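Local coordinates for protein beta-galactosidase/beta-glucuronidase (Faecalibacterium prausnitzii L2-6, PDB 6MVF) that binds flavin mononucleotide and, as a gut bacterial glycoside hydrolase of family 2, probably cleaves beta-glucuronides, at residues 53-56 / 57-60; 460-463 / 464-467; 495-498 / 499-502; 517-520 / 521-525. All coordinates share one frame; numbering follows the deposited sequence.

Overall arrangement
Contact 1 comes first along the chain and stands apart, in a loop of the N-terminal sugar-binding domain between strands 46-48 and 70-78. Contacts 2, 3 and 4 follow in that order within the TIM barrel domain. Contact 2 leads into helix 466-476, contact 3 precedes helix 507-522, and contact 4 lies at the C-terminal end of that helix. Contacts 2 and 4 have centres 14 Å apart and touch, Asn466 packing on Met517 and Gly467 on Arg524, so the two barrel helices meet there. The centre of contact 3 is 17 Å from that of contact 2, and the centre of contact 1 is more than 30 Å from the centres of all three. All four lie away from the FMN pocket.

Contact 1 (53-56 / 57-60)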
ATOM      1  N   THR A  53     -13.312 -22.970  11.365  1.00 30.23           N
ATOM      2  CA  THR A  53     -13.961 -23.853  12.315  1.00 30.46           C
ATOM      3  C   THR A  53     -15.317 -24.237  11.757  1.00 32.57           C
ATOM      4  O   THR A  53     -15.995 -23.412  11.144  1.00 34.03           O
ATOM      5  CB  THR A  53     -14.148 -23.211  13.690  1.00 36.88           C
ATOM      6  OG1 THR A  53     -14.940 -24.093  14.502  1.00 35.52           O
ATOM      7  CG2 THR A  53     -14.829 -21.838  13.575  1.00 24.89           C
ATOM      8  N   TRP A  54     -15.718 -25.487  11.970  1.00 39.28           N
ATOM      9  CA  TRP A  54     -17.070 -25.876  11.580  1.00 32.14           C
ATOM     10  C   TRP A  54     -18.126 -25.401  12.585  1.00 32.76           C
ATOM     11  O   TRP A  54     -19.319 -25.547  12.314  1.00 30.49           O
ATOM     12  CB  TRP A  54     -17.143 -27.403  11.356  1.00 25.72           C
ATOM     13  CG  TRP A  54     -16.846 -28.259  12.574  1.00 33.85           C
ATOM     14  CD1 TRP A  54     -17.685 -28.514  13.643  1.00 31.57           C
ATOM     15  CD2 TRP A  54     -15.629 -28.972  12.844  1.00 31.52           C
ATOM     16  NE1 TRP A  54     -17.050 -29.328  14.562  1.00 30.38           N
ATOM     17  CE2 TRP A  54     -15.793 -29.624  14.099  1.00 30.47           C
ATOM     18  CE3 TRP A  54     -14.415 -29.116  12.156  1.00 28.09           C
ATOM     19  CZ2 TRP A  54     -14.790 -30.417  14.667  1.00 27.95           C
ATOM     20  CZ3 TRP A  54     -13.420 -29.904  12.718  1.00 28.78           C
ATOM     21  CH2 TRP A  54     -13.614 -30.545  13.967  1.00 31.61           C
ATOM     22  N   ASN A  55     -17.724 -24.799  13.714  1.00 34.96           N
ATOM     23  CA  ASN A  55     -18.663 -24.290  14.710  1.00 33.33           C
ATOM     24  C   ASN A  55     -18.861 -22.779  14.620  1.00 34.97           C
ATOM     25  O   ASN A  55     -19.386 -22.179  15.564  1.00 34.99           O
ATOM     26  CB  ASN A  55     -18.220 -24.665  16.134  1.00 32.13           C
ATOM     27  CG  ASN A  55     -18.150 -26.173  16.361  1.00 33.15           C
ATOM     28  OD1 ASN A  55     -17.142 -26.705  16.851  1.00 27.16           O
ATOM     29  ND2 ASN A  55     -19.218 -26.867  15.994  1.00 30.50           N
ATOM     30  N   ALA A  56     -18.466 -22.156  13.505  1.00 35.68           N
ATOM     31  CA  ALA A  56     -18.480 -20.697  13.413  1.00 26.56           C
ATOM     32  C   ALA A  56     -19.875 -20.125  13.587  1.00 32.08           C
ATOM     33  O   ALA A  56     -20.026 -18.995  14.058  1.00 32.10           O
ATOM     34  CB  ALA A  56     -17.914 -20.246  12.073  1.00 23.60           C
ATOM     35  N   VAL A  57     -20.905 -20.861  13.194  1.00 39.99           N
ATOM     36  CA  VAL A  57     -22.282 -20.420  13.363  1.00 34.20           C
ATOM     37  C   VAL A  57     -22.982 -21.177  14.493  1.00 34.48           C
ATOM     38  O   VAL A  57     -23.519 -20.558  15.412  1.00 38.30           O
ATOM     39  CB  VAL A  57     -23.066 -20.520  12.037  1.00 36.32           C
ATOM     40  CG1 VAL A  57     -24.513 -20.101  12.232  1.00 25.76           C
ATOM     41  CG2 VAL A  57     -22.385 -19.653  10.997  1.00 33.47           C
ATOM     42  N   ASP A  58     -22.964 -22.516  14.467  1.00 33.21           N
ATOM     43  CA  ASP A  58     -23.778 -23.212  15.466  1.00 35.67           C
ATOM     44  C   ASP A  58     -23.197 -23.075  16.875  1.00 37.21           C
ATOM     45  O   ASP A  58     -23.933 -23.244  17.856  1.00 33.78           O
ATOM     46  CB  ASP A  58     -24.001 -24.687  15.077  1.00 32.31           C
ATOM     47  CG  ASP A  58     -22.730 -25.542  15.128  1.00 43.40           C
ATOM     48  OD1 ASP A  58     -21.619 -24.999  15.332  1.00 37.90           O
ATOM     49  OD2 ASP A  58     -22.849 -26.784  14.952  1.00 45.29           O
ATOM     50  N   GLY A  59     -21.911 -22.730  16.992  1.00 38.61           N
ATOM     51  CA  GLY A  59     -21.265 -22.463  18.265  1.00 32.12           C
ATOM     52  C   GLY A  59     -21.725 -21.184  18.944  1.00 37.72           C
ATOM     53  O   GLY A  59     -21.321 -20.936  20.089  1.00 32.55           O
ATOM     54  N   MET A  60     -22.576 -20.379  18.274  1.00 34.46           N
ATOM     55  CA  MET A  60     -23.060 -19.145  18.886  1.00 30.59           C
ATOM     56  C   MET A  60     -24.429 -18.669  18.389  1.00 36.31           C
ATOM     57  O   MET A  60     -24.816 -17.529  18.699  1.00 30.53           O
ATOM     58  CB  MET A  60     -22.017 -18.039  18.685  1.00 32.06           C
ATOM     59  CG  MET A  60     -21.950 -17.420  17.299  1.00 31.30           C
ATOM     60  SD  MET A  60     -20.661 -16.144  17.280  1.00 39.23           S
ATOM     61  CE  MET A  60     -19.183 -17.128  17.129  1.00 20.59           C
TER
HETATM   62  O   HOH W   1     -21.432 -23.804  12.415  1.00 30.81           O
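Asn55 and Gly59 close a tight bend, the N of Gly59 donating to the O of Asn55 at 3.0 Å, overlapping a type I turn that runs from Thr53 to Ala56. Inside that turn the OG1 of Thr53 accepts from the N of Asn55 at 3.0 Å, an ST turn that fixes the start of the bend.

The side chains of Asn55 and Asp58 add a second link across it. The ND2 of Asn55 gives a nearly straight bond (161°) to the OD1 of Asp58 at 3.1 Å, using the syn lone pair of that oxygen, and amide and carboxylate lie nearly coplanar. Asp58 can reach back because its CG sits between its own backbone N and carbonyl carbon (chi1 68°). A water spans the same gap, donating to the O of Trp54 at 2.7 Å and accepting from the N of Asp58 at 2.9 Å. Farther round, the bent chain of Met60 brings CE to 3.7 Å from the O of Ala56.

Both polar groups are held from outside as well: Asn55 ND2 also bonds Leu67 O and its OD1 accepts from Gly157 N, while Asp58 OD2 meets Leu67 N and forms a salt bridge with Arg43. This bend thereby ties together several loops of the sugar-binding domain. It is part of the loop that joins edge strand 46-48 to strand 70-78 of the same antiparallel sheet, with Val57 packing on Pro83 of the second subunit and Met60 O reaching Arg551 on strand 551-552.

Contact 2 (460-463 / 464-467)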
ATOM      1  N   GLY A 460     -25.838 -13.463  42.693  1.00 36.41           N
ATOM      2  CA  GLY A 460     -26.347 -13.516  44.043  1.00 32.00           C
ATOM      3  C   GLY A 460     -25.843 -12.300  44.773  1.00 35.86           C
ATOM      4  O   GLY A 460     -24.916 -11.639  44.297  1.00 39.48           O
ATOM      5  N   GLY A 461     -26.441 -11.977  45.902  1.00 30.84           N
ATOM      6  CA  GLY A 461     -25.961 -10.851  46.673  1.00 32.74           C
ATOM      7  C   GLY A 461     -26.268  -9.488  46.063  1.00 38.22           C
ATOM      8  O   GLY A 461     -26.921  -9.341  45.026  1.00 38.63           O
ATOM      9  N   LYS A 462     -25.776  -8.469  46.756  1.00 39.47           N
ATOM     10  CA  LYS A 462     -25.912  -7.088  46.335  1.00 34.10           C
ATOM     11  C   LYS A 462     -24.564  -6.547  45.860  1.00 39.14           C
ATOM     12  O   LYS A 462     -23.492  -6.978  46.319  1.00 32.58           O
ATOM     13  CB  LYS A 462     -26.468  -6.219  47.476  1.00 30.18           C
ATOM     14  CG  LYS A 462     -27.867  -6.619  47.948  1.00 42.48           C
ATOM     15  CD  LYS A 462     -28.409  -5.772  49.141  1.00 56.45           C
ATOM     16  CE  LYS A 462     -27.741  -6.092  50.500  1.00 54.46           C
ATOM     17  NZ  LYS A 462     -26.485  -5.303  50.756  1.00 58.10           N
ATOM     18  N   ILE A 463     -24.648  -5.595  44.921  1.00 32.45           N
ATOM     19  CA  ILE A 463     -23.486  -4.853  44.425  1.00 34.36           C
ATOM     20  C   ILE A 463     -22.642  -4.310  45.578  1.00 32.36           C
ATOM     21  O   ILE A 463     -21.408  -4.411  45.577  1.00 31.58           O
ATOM     22  CB  ILE A 463     -23.968  -3.718  43.497  1.00 35.99           C
ATOM     23  CG1 ILE A 463     -24.429  -4.279  42.145  1.00 27.79           C
ATOM     24  CG2 ILE A 463     -22.912  -2.619  43.354  1.00 26.24           C
ATOM     25  CD1 ILE A 463     -25.191  -3.295  41.338  1.00 27.64           C
ATOM     26  N   GLU A 464     -23.298  -3.731  46.579  1.00 35.34           N
ATOM     27  CA  GLU A 464     -22.642  -3.128  47.732  1.00 37.25           C
ATOM     28  C   GLU A 464     -21.888  -4.141  48.594  1.00 39.64           C
ATOM     29  O   GLU A 464     -21.250  -3.739  49.570  1.00 36.51           O
ATOM     30  CB  GLU A 464     -23.676  -2.394  48.591  1.00 38.20           C
ATOM     31  CG  GLU A 464     -24.307  -1.158  47.932  1.00 48.18           C
ATOM     32  CD  GLU A 464     -25.237  -1.475  46.744  1.00 54.29           C
ATOM     33  OE1 GLU A 464     -25.784  -2.615  46.658  1.00 38.72           O
ATOM     34  OE2 GLU A 464     -25.405  -0.563  45.890  1.00 56.67           O
ATOM     35  N   GLN A 465     -21.937  -5.440  48.257  1.00 33.57           N
ATOM     36  CA  GLN A 465     -21.182  -6.440  49.013  1.00 36.63           C
ATOM     37  C   GLN A 465     -19.733  -6.586  48.553  1.00 37.49           C
ATOM     38  O   GLN A 465     -18.926  -7.188  49.276  1.00 34.61           O
ATOM     39  CB  GLN A 465     -21.867  -7.806  48.933  1.00 33.15           C
ATOM     40  CG  GLN A 465     -23.207  -7.876  49.653  1.00 35.94           C
ATOM     41  CD  GLN A 465     -23.786  -9.272  49.660  1.00 36.38           C
ATOM     42  OE1 GLN A 465     -23.791  -9.964  48.647  1.00 40.29           O
ATOM     43  NE2 GLN A 465     -24.246  -9.704  50.815  1.00 41.89           N
ATOM     44  N   ASN A 466     -19.381  -6.047  47.387  1.00 35.70           N
ATOM     45  CA  ASN A 466     -18.065  -6.310  46.806  1.00 38.68           C
ATOM     46  C   ASN A 466     -16.943  -5.680  47.627  1.00 37.41           C
ATOM     47  O   ASN A 466     -15.955  -6.348  47.966  1.00 37.86           O
ATOM     48  CB  ASN A 466     -18.035  -5.798  45.363  1.00 33.19           C
ATOM     49  CG  ASN A 466     -18.800  -6.695  44.428  1.00 36.11           C
ATOM     50  OD1 ASN A 466     -18.316  -7.772  44.064  1.00 33.28           O
ATOM     51  ND2 ASN A 466     -20.020  -6.286  44.061  1.00 31.65           N
ATOM     52  N   GLY A 467     -17.067  -4.388  47.929  1.00 33.67           N
ATOM     53  CA  GLY A 467     -16.084  -3.658  48.684  1.00 31.15           C
ATOM     54  C   GLY A 467     -15.722  -4.324  49.993  1.00 35.75           C
ATOM     55  O   GLY A 467     -14.555  -4.636  50.244  1.00 36.87           O
TER
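Asn466 folds back on Ile463, three residues earlier, and grips its carbonyl twice: the O of Ile463 accepts from Asn466 ND2 at 2.8 Å and from Asn466 N at 3.2 Å. The backbone donor comes from well above the carbonyl plane, the amide donor from much nearer to it. With CG beside its own backbone N (chi1 -75°), Asn466 turns its amide toward the preceding turn, and ND2 has a second acceptor in Phe456 O. This is the close-packed face, where Ile463 and Asn466 lean on Tyr516 of helix 507-522 and Ile463 also touches Tyr509.

The backbone here makes a short 3-10 turn, closed by Gln465 N donating to Lys462 O at 2.9 Å, and runs on into helix 466-476. In the TIM barrel that helix belongs to the beta-alpha-beta crossover linking parallel strands 450-453 and 482-487.

Toward solvent the hold is slacker. The extended side chain of Gln465 lies back along the turn, where OE1 takes a weak bond from the N of Lys462 at 3.1 Å, close to the CA of Gly461. Glu464, bent at its second torsion, lays OE1 3.8 Å from the CB of Lys462 and its carboxylate beside Ile463. The opposite charges of Lys462 NZ and Glu464 OE1 remain 5.0 Å apart, too far for a salt bridge.

Contact 3 (495-498 / 499-502)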
ATOM      1  N   TRP A 495     -33.011  -4.103  26.379  1.00 32.57           N
ATOM      2  CA  TRP A 495     -33.771  -3.934  27.625  1.00 30.24           C
ATOM      3  C   TRP A 495     -33.342  -2.659  28.346  1.00 34.95           C
ATOM      4  O   TRP A 495     -32.143  -2.394  28.487  1.00 35.46           O
ATOM      5  CB  TRP A 495     -33.595  -5.125  28.575  1.00 28.41           C
ATOM      6  CG  TRP A 495     -33.744  -6.471  27.956  1.00 27.44           C
ATOM      7  CD1 TRP A 495     -32.860  -7.506  28.043  1.00 32.54           C
ATOM      8  CD2 TRP A 495     -34.839  -6.945  27.151  1.00 25.93           C
ATOM      9  NE1 TRP A 495     -33.331  -8.596  27.333  1.00 33.56           N
ATOM     10  CE2 TRP A 495     -34.540  -8.274  26.778  1.00 23.69           C
ATOM     11  CE3 TRP A 495     -36.036  -6.373  26.710  1.00 26.03           C
ATOM     12  CZ2 TRP A 495     -35.388  -9.034  25.990  1.00 27.72           C
ATOM     13  CZ3 TRP A 495     -36.875  -7.124  25.921  1.00 26.92           C
ATOM     14  CH2 TRP A 495     -36.554  -8.439  25.569  1.00 28.70           C
ATOM     15  N   HIS A 496     -34.323  -1.885  28.822  1.00 38.73           N
ATOM     16  CA  HIS A 496     -34.066  -0.628  29.525  1.00 37.69           C
ATOM     17  C   HIS A 496     -35.097  -0.392  30.618  1.00 41.02           C
ATOM     18  O   HIS A 496     -36.305  -0.498  30.375  1.00 37.28           O
ATOM     19  CB  HIS A 496     -34.063   0.551  28.556  1.00 38.81           C
ATOM     20  CG  HIS A 496     -33.020   0.427  27.501  1.00 36.78           C
ATOM     21  ND1 HIS A 496     -31.682   0.611  27.765  1.00 37.86           N
ATOM     22  CD2 HIS A 496     -33.107   0.067  26.202  1.00 34.91           C
ATOM     23  CE1 HIS A 496     -30.988   0.397  26.663  1.00 42.21           C
ATOM     24  NE2 HIS A 496     -31.830   0.062  25.700  1.00 44.32           N
ATOM     25  N   SER A 497     -34.612  -0.040  31.810  1.00 34.72           N
ATOM     26  CA  SER A 497     -35.454   0.099  32.987  1.00 34.88           C
ATOM     27  C   SER A 497     -35.246   1.443  33.674  1.00 38.86           C
ATOM     28  O   SER A 497     -34.111   1.893  33.865  1.00 39.79           O
ATOM     29  CB  SER A 497     -35.170  -1.011  33.984  1.00 35.29           C
ATOM     30  OG  SER A 497     -35.963  -0.807  35.136  1.00 42.05           O
ATOM     31  N   ASN A 498     -36.357   2.076  34.060  1.00 40.40           N
ATOM     32  CA  ASN A 498     -36.283   3.251  34.922  1.00 38.16           C
ATOM     33  C   ASN A 498     -35.976   2.883  36.370  1.00 38.74           C
ATOM     34  O   ASN A 498     -35.590   3.753  37.154  1.00 37.11           O
ATOM     35  CB  ASN A 498     -37.593   4.037  34.846  1.00 36.69           C
ATOM     36  CG  ASN A 498     -37.705   4.848  33.583  1.00 42.32           C
ATOM     37  OD1 ASN A 498     -36.737   5.465  33.144  1.00 43.89           O
ATOM     38  ND2 ASN A 498     -38.887   4.854  32.987  1.00 41.82           N
ATOM     39  N   THR A 499     -36.148   1.620  36.745  1.00 32.94           N
ATOM     40  CA  THR A 499     -35.804   1.134  38.076  1.00 35.59           C
ATOM     41  C   THR A 499     -34.918  -0.082  37.892  1.00 37.61           C
ATOM     42  O   THR A 499     -35.337  -1.216  38.156  1.00 38.50           O
ATOM     43  CB  THR A 499     -37.053   0.797  38.891  1.00 41.15           C
ATOM     44  OG1 THR A 499     -37.826  -0.194  38.196  1.00 48.23           O
ATOM     45  CG2 THR A 499     -37.899   2.049  39.123  1.00 26.73           C
ATOM     46  N   PRO A 500     -33.687   0.119  37.416  1.00 39.29           N
ATOM     47  CA  PRO A 500     -32.842  -1.026  37.050  1.00 37.91           C
ATOM     48  C   PRO A 500     -32.569  -1.908  38.256  1.00 37.45           C
ATOM     49  O   PRO A 500     -32.204  -1.424  39.328  1.00 35.82           O
ATOM     50  CB  PRO A 500     -31.557  -0.375  36.518  1.00 38.25           C
ATOM     51  CG  PRO A 500     -31.554   0.993  37.095  1.00 44.16           C
ATOM     52  CD  PRO A 500     -32.985   1.406  37.274  1.00 36.52           C
ATOM     53  N   GLN A 501     -32.758  -3.213  38.071  1.00 36.33           N
ATOM     54  CA  GLN A 501     -32.560  -4.177  39.141  1.00 36.24           C
ATOM     55  C   GLN A 501     -31.974  -5.450  38.563  1.00 32.29           C
ATOM     56  O   GLN A 501     -32.043  -5.701  37.356  1.00 32.50           O
ATOM     57  CB  GLN A 501     -33.866  -4.493  39.875  1.00 33.29           C
ATOM     58  CG  GLN A 501     -34.908  -5.121  39.003  1.00 35.71           C
ATOM     59  CD  GLN A 501     -36.262  -5.102  39.657  1.00 57.38           C
ATOM     60  OE1 GLN A 501     -36.555  -5.939  40.518  1.00 65.34           O
ATOM     61  NE2 GLN A 501     -37.097  -4.132  39.273  1.00 52.88           N
ATOM     62  N   CYS A 502     -31.404  -6.257  39.456  1.00 32.81           N
ATOM     63  CA  CYS A 502     -30.784  -7.515  39.066  1.00 32.43           C
ATOM     64  C   CYS A 502     -31.775  -8.422  38.340  1.00 39.20           C
ATOM     65  O   CYS A 502     -32.960  -8.492  38.678  1.00 38.86           O
ATOM     66  CB  CYS A 502     -30.221  -8.213  40.301  1.00 37.16           C
ATOM     67  SG  CYS A 502     -29.235  -9.653  39.937  1.00 51.24           S
TER
HETATM   68  O   HOH W   2     -36.223  -3.366  35.972  1.00 36.92           O
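Ser497 meets Thr499 with its hydroxyl, which lies across from its own backbone N (chi1 177°), a setting that carries it over the bend just ahead. There OG accepts from the N of Thr499 at 2.9 Å. The bond is well off straight (138°), and the small ring it closes has the connectivity of an ST turn. Behind the hydroxyl, the CB of Ser497 rests 3.8 Å from the CA of Pro500.

Thr499 adopts a conformation that places OG1 between its backbone N and carbonyl carbon (chi1 58°), on the flank where Ser497 lies, and OG1 comes to 3.6 Å from Ser497 OG. Its methyl goes the other way, CG2 standing 3.5 Å from the O of Asn498. The CD of Pro500 lies 3.5 Å from the carbonyl carbon of Asn498, while the proline side chain also packs on Tyr509 and Leu512 of helix 507-522. Asn498 turns its amide away from the bend, where ND2 bonds Glu657.

A water extends the serine's reach. It accepts from Ser497 OG at 2.7 Å and, weakly, from the NE2 of Gln501 at 3.5 Å.

This surface loop leads from strand 482-487 of the TIM barrel to helix 507-522, and Asp504, just before the helix, accepts from Gln501 N. The serine hydroxyl acts in both directions, accepting from the backbone and donating to the water, which fixes the sense of its proton. The polar links across the bend thus rest on one hydroxyl, with a weaker, solvent-mediated tie to Gln501.

Contact 4 (517-520 / 521-525); sequences MAQA and FEDRP
Gln519 starts out opposite its backbone N (chi1 -176°) and then bends at the second torsion, which swings its amide along the helix toward Asp523 and Glu522. There NE2 donates to Asp523 OD1 at 3.0 Å, keeping that oxygen in the amide plane but meeting the carboxylate from above. A weak, longer bond runs from NE2 to Glu522 OE1, whose stronger partner is His622. Arg524, extended from CG to NE, lies back over the last turn so that NH1 reaches the O of Ala520 at 2.9 Å, with the oxygen at the guanidinium edge and in its plane. A positive group at a carbonyl near the C-terminal end of a helix probably suits the local dipole.

The helical backbone bonds continue, with Phe521 N donating to Met517 O at 2.9 Å. The side chains of the same pair lie alongside each other, Met517 CE touching Phe521 CE2 at 3.5 Å.

This is the C-terminal part of helix 507-522 of the TIM barrel. Gln519 OE1 bonds Tyr574 on helix 566-575, Arg524 NE forms a salt bridge with Asp471 on helix 466-476, and Met517 packs on Tyr487 and Phe521 on Ile484 and Tyr487, both of barrel strand 482-487.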
ATOM      1  N   MET A 517     -17.940  -0.814  40.757  1.00 28.71           N
ATOM      2  CA  MET A 517     -16.681  -1.559  40.751  1.00 27.69           C
ATOM      3  C   MET A 517     -15.512  -0.689  40.308  1.00 30.28           C
ATOM      4  O   MET A 517     -14.407  -0.808  40.854  1.00 34.10           O
ATOM      5  CB  MET A 517     -16.793  -2.784  39.847  1.00 26.09           C
ATOM      6  CG  MET A 517     -17.863  -3.756  40.288  1.00 33.74           C
ATOM      7  SD  MET A 517     -17.552  -4.408  41.951  1.00 34.55           S
ATOM      8  CE  MET A 517     -16.204  -5.552  41.630  1.00 27.21           C
ATOM      9  N   ALA A 518     -15.722   0.157  39.300  1.00 22.56           N
ATOM     10  CA  ALA A 518     -14.678   1.071  38.861  1.00 26.76           C
ATOM     11  C   ALA A 518     -14.145   1.874  40.032  1.00 30.33           C
ATOM     12  O   ALA A 518     -12.930   2.023  40.200  1.00 27.88           O
ATOM     13  CB  ALA A 518     -15.217   2.014  37.777  1.00 27.31           C
ATOM     14  N   GLN A 519     -15.057   2.399  40.856  1.00 27.77           N
ATOM     15  CA  GLN A 519     -14.670   3.188  42.013  1.00 26.60           C
ATOM     16  C   GLN A 519     -14.119   2.304  43.137  1.00 27.47           C
ATOM     17  O   GLN A 519     -13.200   2.716  43.849  1.00 24.88           O
ATOM     18  CB  GLN A 519     -15.877   4.010  42.485  1.00 25.75           C
ATOM     19  CG  GLN A 519     -15.563   4.943  43.634  1.00 22.36           C
ATOM     20  CD  GLN A 519     -14.550   5.976  43.227  1.00 35.14           C
ATOM     21  OE1 GLN A 519     -14.706   6.616  42.181  1.00 31.49           O
ATOM     22  NE2 GLN A 519     -13.477   6.124  44.024  1.00 27.77           N
ATOM     23  N   ALA A 520     -14.653   1.089  43.295  1.00 23.80           N
ATOM     24  CA  ALA A 520     -14.132   0.162  44.299  1.00 31.45           C
ATOM     25  C   ALA A 520     -12.657  -0.151  44.065  1.00 30.36           C
ATOM     26  O   ALA A 520     -11.864  -0.165  45.015  1.00 27.08           O
ATOM     27  CB  ALA A 520     -14.952  -1.133  44.308  1.00 22.91           C
ATOM     28  N   PHE A 521     -12.269  -0.409  42.809  1.00 28.00           N
ATOM     29  CA  PHE A 521     -10.872  -0.753  42.550  1.00 32.39           C
ATOM     30  C   PHE A 521      -9.974   0.469  42.540  1.00 27.71           C
ATOM     31  O   PHE A 521      -8.815   0.374  42.936  1.00 31.02           O
ATOM     32  CB  PHE A 521     -10.739  -1.535  41.247  1.00 28.08           C
ATOM     33  CG  PHE A 521     -11.365  -2.889  41.320  1.00 26.99           C
ATOM     34  CD1 PHE A 521     -10.940  -3.802  42.274  1.00 27.00           C
ATOM     35  CD2 PHE A 521     -12.407  -3.237  40.478  1.00 25.04           C
ATOM     36  CE1 PHE A 521     -11.527  -5.052  42.377  1.00 32.07           C
ATOM     37  CE2 PHE A 521     -12.997  -4.490  40.561  1.00 32.73           C
ATOM     38  CZ  PHE A 521     -12.560  -5.405  41.515  1.00 34.83           C
ATOM     39  N   GLU A 522     -10.488   1.625  42.147  1.00 23.56           N
ATOM     40  CA  GLU A 522      -9.717   2.846  42.334  1.00 29.51           C
ATOM     41  C   GLU A 522      -9.504   3.167  43.813  1.00 30.07           C
ATOM     42  O   GLU A 522      -8.506   3.800  44.173  1.00 35.25           O
ATOM     43  CB  GLU A 522     -10.403   4.019  41.626  1.00 30.33           C
ATOM     44  CG  GLU A 522      -9.643   5.316  41.785  1.00 28.97           C
ATOM     45  CD  GLU A 522     -10.318   6.458  41.095  1.00 38.17           C
ATOM     46  OE1 GLU A 522     -11.125   7.145  41.761  1.00 40.28           O
ATOM     47  OE2 GLU A 522     -10.051   6.660  39.888  1.00 40.36           O
ATOM     48  N   ASP A 523     -10.421   2.754  44.685  1.00 34.03           N
ATOM     49  CA  ASP A 523     -10.225   3.001  46.107  1.00 29.37           C
ATOM     50  C   ASP A 523      -9.180   2.084  46.724  1.00 32.46           C
ATOM     51  O   ASP A 523      -8.745   2.352  47.847  1.00 34.70           O
ATOM     52  CB  ASP A 523     -11.536   2.830  46.869  1.00 24.74           C
ATOM     53  CG  ASP A 523     -12.468   4.025  46.732  1.00 34.34           C
ATOM     54  OD1 ASP A 523     -11.988   5.149  46.446  1.00 35.09           O
ATOM     55  OD2 ASP A 523     -13.693   3.838  46.936  1.00 35.75           O
ATOM     56  N   ARG A 524      -8.777   1.012  46.034  1.00 32.44           N
ATOM     57  CA  ARG A 524      -7.932  -0.036  46.608  1.00 31.77           C
ATOM     58  C   ARG A 524      -6.757  -0.355  45.691  1.00 29.45           C
ATOM     59  O   ARG A 524      -6.792  -1.332  44.931  1.00 32.72           O
ATOM     60  CB  ARG A 524      -8.751  -1.293  46.878  1.00 29.76           C
ATOM     61  CG  ARG A 524      -9.949  -1.058  47.760  1.00 30.12           C
ATOM     62  CD  ARG A 524     -10.900  -2.246  47.732  1.00 28.37           C
ATOM     63  NE  ARG A 524     -11.918  -2.098  48.754  1.00 32.29           N
ATOM     64  CZ  ARG A 524     -12.945  -1.263  48.662  1.00 31.55           C
ATOM     65  NH1 ARG A 524     -13.095  -0.506  47.582  1.00 29.53           N
ATOM     66  NH2 ARG A 524     -13.815  -1.180  49.658  1.00 27.45           N
ATOM     67  N   PRO A 525      -5.688   0.442  45.742  1.00 31.76           N
ATOM     68  CA  PRO A 525      -4.527   0.154  44.883  1.00 28.57           C
ATOM     69  C   PRO A 525      -3.826  -1.138  45.229  1.00 31.72           C
ATOM     70  O   PRO A 525      -3.107  -1.669  44.374  1.00 35.42           O
ATOM     71  CB  PRO A 525      -3.611   1.366  45.096  1.00 28.84           C
ATOM     72  CG  PRO A 525      -4.122   2.038  46.317  1.00 27.01           C
ATOM     73  CD  PRO A 525      -5.575   1.744  46.416  1.00 29.97           C
TER